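Alpha-catenin-like protein hmp-1 (Caenorhabditis elegans, PDB 5XA5) binds beta-catenin, cadherin and actin filaments at cell junctions and is required for cell migration and shape changes during embryonic body enclosure and elongation. Local coordinates at residues A[163-176]-A[217-229]. Residues are numbered along the deposited sequence; the frame is centred on the assembly and turned at random.
Sequences MIEADTKIKVDDLY and APLLYTSTRTFVR
Helix segments 169-176 and 217-229 run antiparallel (169° between directions), axes 9.6 Å apart at closest, with nearest CA pairs Lys169-Arg225 (6.2 Å) and Tyr176-Tyr221 (6.5 Å). The tyrosines form an offset stack: planes differ by 9°, centroids lie 4.3 Å apart, and Tyr221 CB sits over the Tyr176 ring centre, a CH-pi contact. With CG anti to the backbone N (chi1 167°), the Tyr221 ring lies across the CB-CG-CD2 side of Tyr176, Tyr221 CG 3.4 Å from Tyr176 CD2, and Tyr221 OH donates a hydrogen bond to Asp173 OD1 (2.7 Å) from above the carboxylate plane. That OD1 accepts from Arg225 NE (3.0 Å), while Arg225 NH2 meets the syn lone pair of Asp173 OD2, completing a side-on salt bridge. Replacing Tyr221 by an alanine would probably open a gap beside Tyr176 CB, CG and CD2 and leave Asp173 OD1 without its hydroxyl donor. The pairing lies in the N-terminal, all-helical part of this vinculin/alpha-catenin family protein. Val172 is a knob among Tyr221, Thr224, Arg225 and Val228, Tyr221 one among Met163, Val172, Asp173 and Tyr176; Met163 CE packs 3.7 Å from Leu220 CG. Lys169 CD covers one Arg225 guanidinium face, and a water accepts from Lys169 NZ and Arg225 NH2.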
loop_
_atom_site.group_PDB
_atom_site.type_symbol
_atom_site.label_atom_id
_atom_site.label_comp_id
_atom_site.label_asym_id
_atom_site.label_seq_id
_atom_site.Cartn_x
_atom_site.Cartn_y
_atom_site.Cartn_z
ATOM N N MET A 163 -6.911 4.449 -28.960
ATOM C CA MET A 163 -8.042 5.230 -29.441
ATOM C C MET A 163 -7.578 6.314 -30.413
ATOM O O MET A 163 -8.188 6.513 -31.484
ATOM C CB MET A 163 -8.821 5.834 -28.264
ATOM C CG MET A 163 -10.147 6.431 -28.697
ATOM S SD MET A 163 -11.176 6.995 -27.327
ATOM C CE MET A 163 -10.286 8.466 -26.814
ATOM N N ILE A 164 -6.462 6.969 -30.083
ATOM C CA ILE A 164 -5.881 8.016 -30.908
ATOM C C ILE A 164 -5.421 7.439 -32.244
ATOM O O ILE A 164 -5.503 8.101 -33.295
ATOM C CB ILE A 164 -4.697 8.677 -30.159
ATOM C CG1 ILE A 164 -5.230 9.434 -28.942
ATOM C CG2 ILE A 164 -3.908 9.597 -31.082
ATOM C CD1 ILE A 164 -4.151 9.879 -27.960
ATOM N N GLU A 165 -4.936 6.198 -32.218
ATOM C CA GLU A 165 -4.405 5.576 -33.436
ATOM C C GLU A 165 -5.470 4.893 -34.293
ATOM O O GLU A 165 -5.206 4.551 -35.450
ATOM C CB GLU A 165 -3.329 4.549 -33.078
ATOM C CG GLU A 165 -2.101 5.143 -32.456
ATOM C CD GLU A 165 -1.351 6.045 -33.404
ATOM O OE1 GLU A 165 -1.288 5.729 -34.618
ATOM O OE2 GLU A 165 -0.835 7.077 -32.928
ATOM N N ALA A 166 -6.666 4.701 -33.742
ATOM C CA ALA A 166 -7.714 3.953 -34.441
ATOM C C ALA A 166 -8.049 4.585 -35.771
ATOM O O ALA A 166 -8.077 5.807 -35.896
ATOM C CB ALA A 166 -8.980 3.852 -33.580
ATOM N N ASP A 167 -8.310 3.736 -36.761
ATOM C CA ASP A 167 -8.511 4.207 -38.120
ATOM C C ASP A 167 -9.960 4.091 -38.559
ATOM O O ASP A 167 -10.280 4.387 -39.706
ATOM C CB ASP A 167 -7.611 3.436 -39.096
ATOM C CG ASP A 167 -7.843 1.929 -39.054
ATOM O OD1 ASP A 167 -8.543 1.448 -38.137
ATOM O OD2 ASP A 167 -7.318 1.223 -39.942
ATOM N N THR A 168 -10.841 3.639 -37.670
ATOM C CA THR A 168 -12.258 3.506 -38.002
ATOM C C THR A 168 -13.131 4.047 -36.878
ATOM O O THR A 168 -12.738 3.998 -35.707
ATOM C CB THR A 168 -12.659 2.042 -38.274
ATOM O OG1 THR A 168 -12.709 1.307 -37.042
ATOM C CG2 THR A 168 -11.661 1.376 -39.232
ATOM N N LYS A 169 -14.321 4.523 -37.232
ATOM C CA LYS A 169 -15.266 5.029 -36.248
ATOM C C LYS A 169 -15.663 3.940 -35.244
ATOM O O LYS A 169 -15.740 4.192 -34.040
ATOM C CB LYS A 169 -16.512 5.575 -36.941
ATOM C CG LYS A 169 -17.319 6.536 -36.091
ATOM C CD LYS A 169 -18.718 6.713 -36.653
ATOM C CE LYS A 169 -19.423 5.370 -36.765
ATOM N NZ LYS A 169 -20.896 5.512 -36.918
ATOM N N ILE A 170 -15.897 2.730 -35.745
ATOM C CA ILE A 170 -16.278 1.597 -34.896
ATOM C C ILE A 170 -15.186 1.262 -33.867
ATOM O O ILE A 170 -15.485 0.956 -32.696
ATOM C CB ILE A 170 -16.598 0.359 -35.757
ATOM C CG1 ILE A 170 -17.898 0.592 -36.532
ATOM C CG2 ILE A 170 -16.740 -0.883 -34.902
ATOM C CD1 ILE A 170 -18.277 -0.549 -37.443
ATOM N N LYS A 171 -13.923 1.348 -34.275
ATOM C CA LYS A 171 -12.832 1.137 -33.321
ATOM C C LYS A 171 -12.795 2.240 -32.266
ATOM O O LYS A 171 -12.559 1.962 -31.096
ATOM C CB LYS A 171 -11.473 1.066 -34.031
ATOM C CG LYS A 171 -11.124 -0.310 -34.565
ATOM C CD LYS A 171 -9.823 -0.264 -35.352
ATOM C CE LYS A 171 -9.648 -1.484 -36.243
ATOM N NZ LYS A 171 -8.417 -1.352 -37.071
ATOM N N VAL A 172 -13.012 3.491 -32.674
ATOM C CA VAL A 172 -12.967 4.588 -31.716
ATOM C C VAL A 172 -14.060 4.417 -30.652
ATOM O O VAL A 172 -13.818 4.578 -29.454
ATOM C CB VAL A 172 -13.117 5.959 -32.408
ATOM C CG1 VAL A 172 -13.247 7.051 -31.341
ATOM C CG2 VAL A 172 -11.909 6.230 -33.333
ATOM N N ASP A 173 -15.258 4.066 -31.086
ATOM C CA ASP A 173 -16.340 3.816 -30.118
ATOM C C ASP A 173 -16.060 2.636 -29.195
ATOM O O ASP A 173 -16.318 2.708 -27.995
ATOM C CB ASP A 173 -17.658 3.573 -30.849
ATOM C CG ASP A 173 -18.285 4.847 -31.361
ATOM O OD1 ASP A 173 -17.842 5.945 -30.968
ATOM O OD2 ASP A 173 -19.241 4.748 -32.159
ATOM N N ASP A 174 -15.541 1.542 -29.751
ATOM C CA ASP A 174 -15.270 0.357 -28.933
ATOM C C ASP A 174 -14.156 0.624 -27.934
ATOM O O ASP A 174 -14.223 0.203 -26.779
ATOM C CB ASP A 174 -14.906 -0.845 -29.805
ATOM C CG ASP A 174 -16.095 -1.388 -30.577
ATOM O OD1 ASP A 174 -17.245 -1.105 -30.175
ATOM O OD2 ASP A 174 -15.878 -2.112 -31.573
ATOM N N LEU A 175 -13.117 1.325 -28.374
ATOM C CA LEU A 175 -12.043 1.663 -27.452
ATOM C C LEU A 175 -12.529 2.652 -26.393
ATOM O O LEU A 175 -12.135 2.540 -25.247
ATOM C CB LEU A 175 -10.833 2.224 -28.204
ATOM C CG LEU A 175 -10.091 1.138 -28.991
ATOM C CD1 LEU A 175 -9.169 1.802 -30.008
ATOM C CD2 LEU A 175 -9.292 0.249 -28.048
ATOM N N TYR A 176 -13.403 3.590 -26.750
ATOM C CA TYR A 176 -13.863 4.513 -25.725
ATOM C C TYR A 176 -14.780 3.769 -24.756
ATOM O O TYR A 176 -14.771 4.064 -23.565
ATOM C CB TYR A 176 -14.565 5.755 -26.306
ATOM C CG TYR A 176 -14.829 6.794 -25.222
ATOM C CD1 TYR A 176 -13.781 7.282 -24.448
ATOM C CD2 TYR A 176 -16.115 7.282 -24.974
ATOM C CE1 TYR A 176 -13.995 8.208 -23.443
ATOM C CE2 TYR A 176 -16.338 8.236 -23.964
ATOM C CZ TYR A 176 -15.270 8.687 -23.210
ATOM O OH TYR A 176 -15.465 9.615 -22.199
ATOM N N ALA A 217 -10.673 13.133 -21.018
ATOM C CA ALA A 217 -10.958 11.929 -21.794
ATOM C C ALA A 217 -12.196 12.040 -22.727
ATOM O O ALA A 217 -12.127 11.602 -23.883
ATOM C CB ALA A 217 -11.077 10.714 -20.862
ATOM N N PRO A 218 -13.314 12.623 -22.254
ATOM C CA PRO A 218 -14.470 12.757 -23.146
ATOM C C PRO A 218 -14.161 13.649 -24.340
ATOM O O PRO A 218 -14.694 13.419 -25.430
ATOM C CB PRO A 218 -15.550 13.391 -22.258
ATOM C CG PRO A 218 -15.133 13.083 -20.879
ATOM C CD PRO A 218 -13.643 13.005 -20.870
ATOM N N LEU A 219 -13.306 14.647 -24.137
ATOM C CA LEU A 219 -12.927 15.526 -25.242
ATOM C C LEU A 219 -12.008 14.806 -26.227
ATOM O O LEU A 219 -12.031 15.084 -27.428
ATOM C CB LEU A 219 -12.245 16.779 -24.699
ATOM C CG LEU A 219 -13.164 17.710 -23.907
ATOM C CD1 LEU A 219 -12.330 18.698 -23.111
ATOM C CD2 LEU A 219 -14.093 18.463 -24.827
ATOM N N LEU A 220 -11.174 13.916 -25.708
ATOM C CA LEU A 220 -10.326 13.101 -26.568
ATOM C C LEU A 220 -11.190 12.176 -27.421
ATOM O O LEU A 220 -10.936 12.024 -28.619
ATOM C CB LEU A 220 -9.322 12.298 -25.737
ATOM C CG LEU A 220 -8.302 11.531 -26.592
ATOM C CD1 LEU A 220 -7.478 12.445 -27.486
ATOM C CD2 LEU A 220 -7.388 10.708 -25.677
ATOM N N TYR A 221 -12.212 11.582 -26.816
ATOM C CA TYR A 221 -13.155 10.745 -27.559
ATOM C C TYR A 221 -13.752 11.515 -28.727
ATOM O O TYR A 221 -13.719 11.051 -29.852
ATOM C CB TYR A 221 -14.265 10.226 -26.639
ATOM C CG TYR A 221 -15.449 9.615 -27.352
ATOM C CD1 TYR A 221 -15.286 8.531 -28.210
ATOM C CD2 TYR A 221 -16.734 10.107 -27.152
ATOM C CE1 TYR A 221 -16.372 7.968 -28.858
ATOM C CE2 TYR A 221 -17.824 9.551 -27.793
ATOM C CZ TYR A 221 -17.630 8.480 -28.656
ATOM O OH TYR A 221 -18.695 7.908 -29.290
ATOM N N THR A 222 -14.308 12.697 -28.473
ATOM C CA THR A 222 -15.050 13.329 -29.542
ATOM C C THR A 222 -14.099 13.952 -30.573
ATOM O O THR A 222 -14.417 13.972 -31.749
ATOM C CB THR A 222 -16.052 14.375 -29.013
ATOM O OG1 THR A 222 -15.401 15.286 -28.135
ATOM C CG2 THR A 222 -17.155 13.678 -28.234
ATOM N N SER A 223 -12.918 14.401 -30.153
ATOM C CA SER A 223 -11.954 14.935 -31.111
ATOM C C SER A 223 -11.415 13.829 -32.017
ATOM O O SER A 223 -11.227 14.042 -33.215
ATOM C CB SER A 223 -10.788 15.629 -30.402
ATOM O OG SER A 223 -9.951 14.663 -29.791
ATOM N N THR A 224 -11.149 12.648 -31.464
ATOM C CA THR A 224 -10.670 11.528 -32.280
ATOM C C THR A 224 -11.756 11.024 -33.227
ATOM O O THR A 224 -11.495 10.683 -34.374
ATOM C CB THR A 224 -10.147 10.341 -31.398
ATOM O OG1 THR A 224 -11.165 9.859 -30.509
ATOM C CG2 THR A 224 -8.940 10.784 -30.591
ATOM N N ARG A 225 -12.988 10.977 -32.737
ATOM C CA ARG A 225 -14.080 10.474 -33.544
ATOM C C ARG A 225 -14.359 11.415 -34.712
ATOM O O ARG A 225 -14.591 10.967 -35.829
ATOM C CB ARG A 225 -15.332 10.303 -32.684
ATOM C CG ARG A 225 -16.423 9.471 -33.316
ATOM C CD ARG A 225 -17.597 9.406 -32.365
ATOM N NE ARG A 225 -18.496 8.300 -32.661
ATOM C CZ ARG A 225 -19.510 8.375 -33.516
ATOM N NH1 ARG A 225 -19.747 9.507 -34.172
ATOM N NH2 ARG A 225 -20.286 7.316 -33.715
ATOM N N THR A 226 -14.311 12.720 -34.459
ATOM C CA THR A 226 -14.545 13.699 -35.518
ATOM C C THR A 226 -13.404 13.630 -36.531
ATOM O O THR A 226 -13.626 13.701 -37.735
ATOM C CB THR A 226 -14.656 15.120 -34.942
ATOM O OG1 THR A 226 -15.854 15.234 -34.165
ATOM C CG2 THR A 226 -14.678 16.164 -36.061
ATOM N N PHE A 227 -12.178 13.474 -36.041
ATOM C CA PHE A 227 -11.028 13.456 -36.946
ATOM C C PHE A 227 -10.974 12.213 -37.847
ATOM O O PHE A 227 -10.517 12.308 -38.987
ATOM C CB PHE A 227 -9.728 13.577 -36.153
ATOM C CG PHE A 227 -8.508 13.640 -37.019
ATOM C CD1 PHE A 227 -8.346 14.669 -37.930
ATOM C CD2 PHE A 227 -7.534 12.659 -36.942
ATOM C CE1 PHE A 227 -7.222 14.721 -38.743
ATOM C CE2 PHE A 227 -6.410 12.709 -37.744
ATOM C CZ PHE A 227 -6.253 13.741 -38.641
ATOM N N VAL A 228 -11.426 11.047 -37.379
ATOM C CA VAL A 228 -11.404 9.867 -38.245
ATOM C C VAL A 228 -12.432 10.030 -39.349
ATOM O O VAL A 228 -12.267 9.486 -40.439
ATOM C CB VAL A 228 -11.680 8.533 -37.496
ATOM C CG1 VAL A 228 -10.591 8.235 -36.518
ATOM C CG2 VAL A 228 -13.038 8.533 -36.823
ATOM N N ARG A 229 -13.474 10.811 -39.078
ATOM C CA ARG A 229 -14.535 11.034 -40.064
ATOM C C ARG A 229 -14.153 12.124 -41.070
ATOM O O ARG A 229 -14.604 12.111 -42.221
ATOM C CB ARG A 229 -15.843 11.398 -39.356
ATOM C CG ARG A 229 -16.557 10.211 -38.714
ATOM C CD ARG A 229 -17.687 10.657 -37.785
ATOM N NE ARG A 229 -18.942 10.887 -38.496
ATOM C CZ ARG A 229 -19.861 11.773 -38.124
ATOM N NH1 ARG A 229 -19.676 12.517 -37.041
ATOM N NH2 ARG A 229 -20.970 11.914 -38.835
HETATM O O HOH W 1 -22.571 7.064 -35.244
#